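PDB 2QY1: pectate lyase II from Xanthomonas campestris pv. campestris, which probably cleaves the polygalacturonate chains of pectin by beta-elimination, contributing to plant cell-wall polysaccharide breakdown. Local coordinates for residues A[17-22]-A[40-45]; A[25-30]-A[64-69]; A[84-89]-A[100-105]. The protein carries 2 engineered substitutions. All coordinates share one frame; numbering follows the deposited sequence.

Interaction 1. Residues A[17-22]-A[40-45]; sequences PVNVAT and VLNYTG
Val18 and Val20 present both backbone groups to the 40-45 segment, and four backbone hydrogen bonds form a parallel ladder. Val18 N donates to Val40 O (2.7 Å), and Val18 O accepts from Asn42 N (2.9 Å). Two residues on, Val20 N reaches Asn42 O (2.9 Å) while Val20 O takes Thr44 N (3.0 Å). Val18, Asn19 and Val20 thus stand beside Leu41, Asn42 and Tyr43. Side chains of matched residues share a face: Leu41 CD2 lies 4.0 Å from Val18 CB, and Pro17 runs alongside Val40, pointing the same way. Strands 18-20 and 39-43, joined through helix 23-32, lie at the N-terminal end of the right-handed parallel beta-helix of the polysaccharide lyase 1 family. Past the last bond, Ala21 CA comes within 3.3 Å of Thr44 OG1. Tyr43, with CG anti to N (chi1 174°), carries its ring along the chain so that CD1 passes 3.4 Å from Val20 O. The ring is positioned in turn by Ala83, whose carbonyl is hydrogen-bonded to the phenol OH, and by the edge-to-face ring of Phe86. Leu41 and Tyr43 also pack on Met26 of the helix.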
loop_
_atom_site.group_PDB
_atom_site.type_symbol
_atom_site.label_atom_id
_atom_site.label_comp_id
_atom_site.label_asym_id
_atom_site.label_seq_id
_atom_site.Cartn_x
_atom_site.Cartn_y
_atom_site.Cartn_z
ATOM N N PRO A 17 -22.275 -8.984 -9.179
ATOM C CA PRO A 17 -21.972 -7.808 -8.362
ATOM C C PRO A 17 -23.197 -7.175 -7.705
ATOM O O PRO A 17 -24.261 -7.086 -8.317
ATOM C CB PRO A 17 -21.346 -6.835 -9.368
ATOM C CG PRO A 17 -20.775 -7.715 -10.421
ATOM C CD PRO A 17 -21.779 -8.819 -10.559
ATOM N N VAL A 18 -23.024 -6.761 -6.455
ATOM C CA VAL A 18 -24.023 -5.996 -5.725
ATOM C C VAL A 18 -23.639 -4.527 -5.880
ATOM O O VAL A 18 -22.559 -4.114 -5.443
ATOM C CB VAL A 18 -24.046 -6.399 -4.224
ATOM C CG1 VAL A 18 -25.069 -5.574 -3.440
ATOM C CG2 VAL A 18 -24.324 -7.893 -4.074
ATOM N N ASN A 19 -24.500 -3.752 -6.533
ATOM C CA ASN A 19 -24.254 -2.321 -6.700
ATOM C C ASN A 19 -24.427 -1.584 -5.379
ATOM O O ASN A 19 -25.472 -1.689 -4.731
ATOM C CB ASN A 19 -25.174 -1.721 -7.770
ATOM C CG ASN A 19 -24.968 -2.346 -9.138
ATOM O OD1 ASN A 19 -23.894 -2.866 -9.444
ATOM N ND2 ASN A 19 -26.004 -2.299 -9.968
ATOM N N VAL A 20 -23.389 -0.862 -4.976
ATOM C CA VAL A 20 -23.431 -0.050 -3.759
ATOM C C VAL A 20 -23.009 1.383 -4.084
ATOM O O VAL A 20 -21.893 1.622 -4.540
ATOM C CB VAL A 20 -22.584 -0.665 -2.601
ATOM C CG1 VAL A 20 -23.175 -2.003 -2.159
ATOM C CG2 VAL A 20 -21.116 -0.837 -2.994
ATOM N N ALA A 21 -23.917 2.330 -3.867
ATOM C CA ALA A 21 -23.682 3.724 -4.246
ATOM C C ALA A 21 -23.012 4.537 -3.147
ATOM O O ALA A 21 -22.512 5.638 -3.399
ATOM C CB ALA A 21 -24.988 4.383 -4.673
ATOM N N THR A 22 -23.008 4.000 -1.930
ATOM C CA THR A 22 -22.504 4.734 -0.778
ATOM C C THR A 22 -21.670 3.875 0.165
ATOM O O THR A 22 -21.739 2.640 0.158
ATOM C CB THR A 22 -23.653 5.346 0.071
ATOM O OG1 THR A 22 -24.456 4.295 0.620
ATOM C CG2 THR A 22 -24.526 6.298 -0.749
ATOM N N VAL A 40 -19.294 -9.875 -4.344
ATOM C CA VAL A 40 -18.698 -8.864 -5.219
ATOM C C VAL A 40 -19.467 -7.560 -5.091
ATOM O O VAL A 40 -20.677 -7.517 -5.317
ATOM C CB VAL A 40 -18.636 -9.318 -6.700
ATOM C CG1 VAL A 40 -18.039 -8.217 -7.583
ATOM C CG2 VAL A 40 -17.821 -10.590 -6.833
ATOM N N LEU A 41 -18.752 -6.503 -4.720
ATOM C CA LEU A 41 -19.355 -5.192 -4.544
ATOM C C LEU A 41 -18.898 -4.220 -5.622
ATOM O O LEU A 41 -17.703 -3.954 -5.772
ATOM C CB LEU A 41 -19.046 -4.639 -3.146
ATOM C CG LEU A 41 -19.444 -5.515 -1.953
ATOM C CD1 LEU A 41 -18.846 -4.982 -0.661
ATOM C CD2 LEU A 41 -20.955 -5.639 -1.827
ATOM N N ASN A 42 -19.866 -3.708 -6.377
ATOM C CA ASN A 42 -19.614 -2.705 -7.398
ATOM C C ASN A 42 -19.914 -1.321 -6.834
ATOM O O ASN A 42 -21.078 -0.927 -6.716
ATOM C CB ASN A 42 -20.466 -3.003 -8.645
ATOM C CG ASN A 42 -20.373 -1.914 -9.708
ATOM O OD1 ASN A 42 -21.392 -1.455 -10.227
ATOM N ND2 ASN A 42 -19.158 -1.511 -10.046
ATOM N N TYR A 43 -18.858 -0.596 -6.469
ATOM C CA TYR A 43 -19.008 0.750 -5.916
ATOM C C TYR A 43 -19.189 1.801 -7.011
ATOM O O TYR A 43 -18.306 1.998 -7.845
ATOM C CB TYR A 43 -17.831 1.126 -5.009
ATOM C CG TYR A 43 -17.900 2.563 -4.544
ATOM C CD1 TYR A 43 -18.909 2.987 -3.676
ATOM C CD2 TYR A 43 -16.975 3.508 -4.996
ATOM C CE1 TYR A 43 -18.989 4.318 -3.254
ATOM C CE2 TYR A 43 -17.044 4.840 -4.581
ATOM C CZ TYR A 43 -18.054 5.236 -3.709
ATOM O OH TYR A 43 -18.132 6.550 -3.303
ATOM N N THR A 44 -20.329 2.488 -6.971
ATOM C CA THR A 44 -20.737 3.412 -8.035
ATOM C C THR A 44 -20.740 4.881 -7.605
ATOM O O THR A 44 -20.966 5.770 -8.428
ATOM C CB THR A 44 -22.149 3.067 -8.560
ATOM O OG1 THR A 44 -23.099 3.225 -7.500
ATOM C CG2 THR A 44 -22.202 1.638 -9.080
ATOM N N GLY A 45 -20.505 5.131 -6.319
ATOM C CA GLY A 45 -20.510 6.492 -5.781
ATOM C C GLY A 45 -19.447 7.360 -6.422
ATOM O O GLY A 45 -18.370 6.876 -6.763
#

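Interaction 2. Residues A[25-30]-A[64-69]; sequences AMQSAI and KTVQIK
Gln27 turns its carboxamide onto the backbone of Gln67 and grips it at two points. OE1 accepts Gln67 N at 2.7 Å along an almost straight line (175° at the hydrogen), and NE2 donates to Gln67 O at 3.1 Å. Pairing with both N and O of one residue, the amide imitates a neighbouring strand's peptide group and is held against rotation; each bond lies in the plane of its accepting carbonyl, on a lone pair. The chain leaves the helix with CG anti to the backbone N and then folds at chi2 (62°), which carries the amide round to the strand. OE1 has a second donor in a water that also bonds Thr65 O, and NE2 a second acceptor in Asp31.

Beside this pair of bonds lies an apolar seam centred on Val66. The Met26 side chain meets it at about a right angle, SD resting 3.9 Å from each of the two methyls. Ile30 approaches at a slant, and its CD1 presses on Val66 CG1 at 3.4 Å, a tighter fit than usual van der Waals contact. The same methyl reaches Ile68 CG1 at 3.8 Å, the two isoleucines lying roughly crosswise, while Ile30 CG2 sits 3.5 Å from Gln67 O. Met26, Ile30, Val66 and Ile68 are all buried.

Strand 65-69 is an edge strand of its four-stranded parallel sheet, with Val66 and Ile68 bonded to strand 87-91. Helix 23-32 runs along its outer side, as the N-terminal helix that caps the hydrophobic core of the beta-helix in pectate lyases does.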
loop_
_atom_site.group_PDB
_atom_site.type_symbol
_atom_site.label_atom_id
_atom_site.label_comp_id
_atom_site.label_asym_id
_atom_site.label_seq_id
_atom_site.Cartn_x
_atom_site.Cartn_y
_atom_site.Cartn_z
ATOM N N ALA A 25 -24.128 1.726 2.179
ATOM C CA ALA A 25 -24.616 0.596 1.392
ATOM C C ALA A 25 -23.568 -0.515 1.297
ATOM O O ALA A 25 -23.907 -1.696 1.360
ATOM C CB ALA A 25 -25.046 1.051 0.003
ATOM N N MET A 26 -22.300 -0.131 1.155
ATOM C CA MET A 26 -21.209 -1.103 1.091
ATOM C C MET A 26 -21.102 -1.869 2.406
ATOM O O MET A 26 -21.015 -3.098 2.406
ATOM C CB MET A 26 -19.877 -0.424 0.750
ATOM C CG MET A 26 -18.721 -1.406 0.528
ATOM S SD MET A 26 -17.164 -0.613 0.090
ATOM C CE MET A 26 -17.514 -0.060 -1.576
ATOM N N GLN A 27 -21.123 -1.137 3.521
ATOM C CA GLN A 27 -21.043 -1.747 4.847
ATOM C C GLN A 27 -22.220 -2.683 5.103
ATOM O O GLN A 27 -22.031 -3.801 5.586
ATOM C CB GLN A 27 -20.959 -0.680 5.945
ATOM C CG GLN A 27 -20.625 -1.246 7.327
ATOM C CD GLN A 27 -19.269 -1.930 7.367
ATOM O OE1 GLN A 27 -18.233 -1.287 7.209
ATOM N NE2 GLN A 27 -19.270 -3.239 7.584
ATOM N N SER A 28 -23.427 -2.227 4.770
ATOM C CA SER A 28 -24.634 -3.041 4.936
ATOM C C SER A 28 -24.532 -4.375 4.196
ATOM O O SER A 28 -24.909 -5.418 4.737
ATOM C CB SER A 28 -25.878 -2.272 4.484
ATOM O OG SER A 28 -27.035 -3.082 4.603
ATOM N N ALA A 29 -24.016 -4.336 2.969
ATOM C CA ALA A 29 -23.857 -5.540 2.151
ATOM C C ALA A 29 -22.818 -6.498 2.738
ATOM O O ALA A 29 -22.990 -7.716 2.685
ATOM C CB ALA A 29 -23.506 -5.172 0.715
ATOM N N ILE A 30 -21.751 -5.940 3.303
ATOM C CA ILE A 30 -20.748 -6.726 4.025
ATOM C C ILE A 30 -21.339 -7.337 5.302
ATOM O O ILE A 30 -21.109 -8.511 5.587
ATOM C CB ILE A 30 -19.486 -5.882 4.343
ATOM C CG1 ILE A 30 -18.746 -5.545 3.049
ATOM C CG2 ILE A 30 -18.537 -6.625 5.290
ATOM C CD1 ILE A 30 -17.837 -4.356 3.160
ATOM N N LYS A 64 -14.285 7.885 8.181
ATOM C CA LYS A 64 -15.322 7.132 7.478
ATOM C C LYS A 64 -14.639 5.911 6.871
ATOM O O LYS A 64 -13.844 6.040 5.932
ATOM C CB LYS A 64 -15.968 7.989 6.384
ATOM C CG LYS A 64 -16.865 9.116 6.902
ATOM C CD LYS A 64 -16.840 10.351 5.989
ATOM C CE LYS A 64 -17.469 10.097 4.627
ATOM N NZ LYS A 64 -17.449 11.316 3.748
ATOM N N THR A 65 -14.927 4.734 7.422
ATOM C CA THR A 65 -14.173 3.525 7.092
ATOM C C THR A 65 -15.071 2.293 6.980
ATOM O O THR A 65 -15.793 1.946 7.924
ATOM C CB THR A 65 -13.054 3.276 8.141
ATOM O OG1 THR A 65 -12.246 4.453 8.258
ATOM C CG2 THR A 65 -12.158 2.087 7.750
ATOM N N VAL A 66 -15.027 1.650 5.817
ATOM C CA VAL A 66 -15.723 0.386 5.601
ATOM C C VAL A 66 -14.887 -0.749 6.202
ATOM O O VAL A 66 -13.671 -0.803 6.009
ATOM C CB VAL A 66 -15.984 0.136 4.094
ATOM C CG1 VAL A 66 -16.598 -1.235 3.866
ATOM C CG2 VAL A 66 -16.898 1.206 3.528
ATOM N N GLN A 67 -15.540 -1.647 6.936
ATOM C CA GLN A 67 -14.837 -2.743 7.603
ATOM C C GLN A 67 -15.242 -4.099 7.038
ATOM O O GLN A 67 -16.430 -4.442 7.026
ATOM C CB GLN A 67 -15.131 -2.735 9.105
ATOM C CG GLN A 67 -15.399 -1.365 9.711
ATOM C CD GLN A 67 -14.324 -0.935 10.676
ATOM O OE1 GLN A 67 -13.267 -0.447 10.281
ATOM N NE2 GLN A 67 -14.594 -1.107 11.958
ATOM N N ILE A 68 -14.257 -4.860 6.569
ATOM C CA ILE A 68 -14.436 -6.285 6.306
ATOM C C ILE A 68 -13.757 -7.025 7.456
ATOM O O ILE A 68 -12.530 -7.095 7.520
ATOM C CB ILE A 68 -13.820 -6.734 4.956
ATOM C CG1 ILE A 68 -14.468 -5.995 3.783
ATOM C CG2 ILE A 68 -13.970 -8.250 4.773
ATOM C CD1 ILE A 68 -13.700 -6.149 2.464
ATOM N N LYS A 69 -14.562 -7.556 8.369
ATOM C CA LYS A 69 -14.037 -8.184 9.576
ATOM C C LYS A 69 -14.484 -9.636 9.688
ATOM O O LYS A 69 -15.681 -9.925 9.718
ATOM C CB LYS A 69 -14.469 -7.388 10.810
ATOM C CG LYS A 69 -13.934 -7.919 12.134
ATOM C CD LYS A 69 -13.924 -6.802 13.164
ATOM C CE LYS A 69 -13.765 -7.326 14.572
ATOM N NZ LYS A 69 -13.982 -6.242 15.570
HETATM O O HOH W 1 -18.313 1.109 8.386
#

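Interaction 3. Residues A[84-89]-A[100-105]; sequences ANFGIR and QNMTIG
Ala84 is bound to the strand ending at Gly105 by two backbone hydrogen bonds, which make a single bridge with Ile104. Ala84 N donates to Thr103 O at 2.7 Å, and Ala84 O accepts Gly105 N at a longer 3.3 Å; both donors lie nearly along the C=O axis. The Ile104 CA-H adds a weaker contact to Ala84 O.

Most of the apolar contacts converge on the methyl of Met102. Folded at both chi2 and chi3, that side chain delivers CE to 3.9 Å from Ala84 CB. It also lies 4.0 Å from Phe86 CE1 and equally far from CZ, the two side chains crossing at about a right angle. Ile88 CD1 closes on the same methyl at 4.2 Å. Phe86 carries CG between its backbone N and carbonyl carbon (chi1 59°), which folds the ring back over its own segment so that one face receives Ala84 CB, 3.5 Å above the plane and displaced toward the rim. Val66 also packs against Phe86.

One polar group is left among these carbons: Phe86 O, with Ile104 CG2 at 3.5 Å, is buried and has no hydrogen-bonding partner in the model. The chemistry implies that one short and one long backbone bond tie the loop residue Ala84 to strand 103-105, whereas the rest of the contact, inside the beta-helix, is mainly apolar packing round the Met102 methyl, which is consistent with dispersion between a flexible thioether and its aromatic and aliphatic neighbours.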
loop_
_atom_site.group_PDB
_atom_site.type_symbol
_atom_site.label_atom_id
_atom_site.label_comp_id
_atom_site.label_asym_id
_atom_site.label_seq_id
_atom_site.Cartn_x
_atom_site.Cartn_y
_atom_site.Cartn_z
ATOM N N ALA A 84 -14.260 7.721 -3.814
ATOM C CA ALA A 84 -14.637 7.520 -2.419
ATOM C C ALA A 84 -13.932 8.502 -1.492
ATOM O O ALA A 84 -12.735 8.751 -1.638
ATOM C CB ALA A 84 -14.311 6.091 -1.994
ATOM N N ASN A 85 -14.691 9.050 -0.546
ATOM C CA ASN A 85 -14.144 9.805 0.577
ATOM C C ASN A 85 -14.254 8.964 1.853
ATOM O O ASN A 85 -14.545 9.470 2.940
ATOM C CB ASN A 85 -14.871 11.145 0.728
ATOM C CG ASN A 85 -14.170 12.097 1.689
ATOM O OD1 ASN A 85 -12.967 12.355 1.576
ATOM N ND2 ASN A 85 -14.925 12.626 2.638
ATOM N N PHE A 86 -14.030 7.663 1.693
ATOM C CA PHE A 86 -13.984 6.726 2.813
ATOM C C PHE A 86 -12.878 5.704 2.574
ATOM O O PHE A 86 -12.537 5.411 1.427
ATOM C CB PHE A 86 -15.340 6.029 3.025
ATOM C CG PHE A 86 -15.830 5.248 1.830
ATOM C CD1 PHE A 86 -15.429 3.930 1.626
ATOM C CD2 PHE A 86 -16.708 5.830 0.915
ATOM C CE1 PHE A 86 -15.885 3.207 0.524
ATOM C CE2 PHE A 86 -17.171 5.113 -0.188
ATOM C CZ PHE A 86 -16.759 3.801 -0.384
ATOM N N GLY A 87 -12.321 5.180 3.663
ATOM C CA GLY A 87 -11.287 4.153 3.596
ATOM C C GLY A 87 -11.845 2.753 3.763
ATOM O O GLY A 87 -13.042 2.574 4.005
ATOM N N ILE A 88 -10.969 1.760 3.628
ATOM C CA ILE A 88 -11.350 0.351 3.734
ATOM C C ILE A 88 -10.403 -0.358 4.693
ATOM O O ILE A 88 -9.187 -0.138 4.663
ATOM C CB ILE A 88 -11.333 -0.373 2.361
ATOM C CG1 ILE A 88 -12.319 0.281 1.385
ATOM C CG2 ILE A 88 -11.674 -1.863 2.520
ATOM C CD1 ILE A 88 -12.059 -0.067 -0.079
ATOM N N ARG A 89 -10.975 -1.210 5.534
ATOM C CA ARG A 89 -10.215 -1.957 6.519
ATOM C C ARG A 89 -10.538 -3.447 6.421
ATOM O O ARG A 89 -11.706 -3.834 6.417
ATOM C CB ARG A 89 -10.576 -1.430 7.899
ATOM C CG ARG A 89 -9.576 -1.698 8.971
ATOM C CD ARG A 89 -10.120 -1.098 10.256
ATOM N NE ARG A 89 -9.396 -1.563 11.426
ATOM C CZ ARG A 89 -9.908 -1.623 12.650
ATOM N NH1 ARG A 89 -9.160 -2.060 13.649
ATOM N NH2 ARG A 89 -11.165 -1.254 12.874
ATOM N N GLN A 100 -9.986 -3.137 -5.617
ATOM C CA GLN A 100 -9.581 -2.806 -6.984
ATOM C C GLN A 100 -10.322 -1.599 -7.562
ATOM O O GLN A 100 -11.513 -1.432 -7.322
ATOM C CB GLN A 100 -9.821 -4.030 -7.871
ATOM C CG GLN A 100 -9.073 -4.048 -9.177
ATOM C CD GLN A 100 -9.264 -5.358 -9.917
ATOM O OE1 GLN A 100 -10.378 -5.876 -10.003
ATOM N NE2 GLN A 100 -8.175 -5.903 -10.448
ATOM N N ASN A 101 -9.605 -0.771 -8.324
ATOM C CA ASN A 101 -10.182 0.372 -9.056
ATOM C C ASN A 101 -10.893 1.420 -8.187
ATOM O O ASN A 101 -11.809 2.111 -8.652
ATOM C CB ASN A 101 -11.096 -0.113 -10.198
ATOM C CG ASN A 101 -11.085 0.822 -11.400
ATOM O OD1 ASN A 101 -10.024 1.218 -11.884
ATOM N ND2 ASN A 101 -12.270 1.169 -11.891
ATOM N N MET A 102 -10.475 1.533 -6.926
ATOM C CA MET A 102 -11.018 2.558 -6.037
ATOM C C MET A 102 -10.169 3.821 -6.090
ATOM O O MET A 102 -8.939 3.751 -6.108
ATOM C CB MET A 102 -11.098 2.058 -4.589
ATOM C CG MET A 102 -12.122 0.954 -4.350
ATOM S SD MET A 102 -13.823 1.525 -4.502
ATOM C CE MET A 102 -14.070 2.274 -2.889
ATOM N N THR A 103 -10.838 4.968 -6.127
ATOM C CA THR A 103 -10.177 6.259 -5.988
ATOM C C THR A 103 -10.533 6.801 -4.610
ATOM O O THR A 103 -11.695 7.128 -4.339
ATOM C CB THR A 103 -10.584 7.233 -7.113
ATOM O OG1 THR A 103 -10.186 6.689 -8.378
ATOM C CG2 THR A 103 -9.923 8.592 -6.927
ATOM N N ILE A 104 -9.521 6.867 -3.744
ATOM C CA ILE A 104 -9.695 7.184 -2.327
ATOM C C ILE A 104 -8.886 8.444 -1.993
ATOM O O ILE A 104 -7.654 8.433 -2.057
ATOM C CB ILE A 104 -9.250 5.989 -1.430
ATOM C CG1 ILE A 104 -10.048 4.719 -1.779
ATOM C CG2 ILE A 104 -9.395 6.334 0.057
ATOM C CD1 ILE A 104 -9.562 3.445 -1.095
ATOM N N GLY A 105 -9.578 9.527 -1.643
ATOM C CA GLY A 105 -8.905 10.806 -1.446
ATOM C C GLY A 105 -9.325 11.628 -0.245
ATOM O O GLY A 105 -10.488 11.602 0.168
#

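Overall arrangement
The three contacts form one continuous body at the N-terminal end of the beta-helix, their centres 11 to 12 Å apart. Interactions 1 and 2 interlock along the chain, since helix 23-32 connects the paired strands 18-20 and 39-43: Ile30 CG1 touches Leu41 CD1 at 3.8 Å, and Ala29 CB touches Leu41 CD2 at 3.6 Å. Tyr43 carries the packing on into interaction 3, its CD2 lying 3.8 Å from Met102 SD. Interactions 2 and 3 meet through neighbouring strands 65-69 and 87-91, where Val66 O lies 2.8 Å from Arg89 N. From interaction 1 to interaction 3, burial deepens from the end of the solenoid toward its interior.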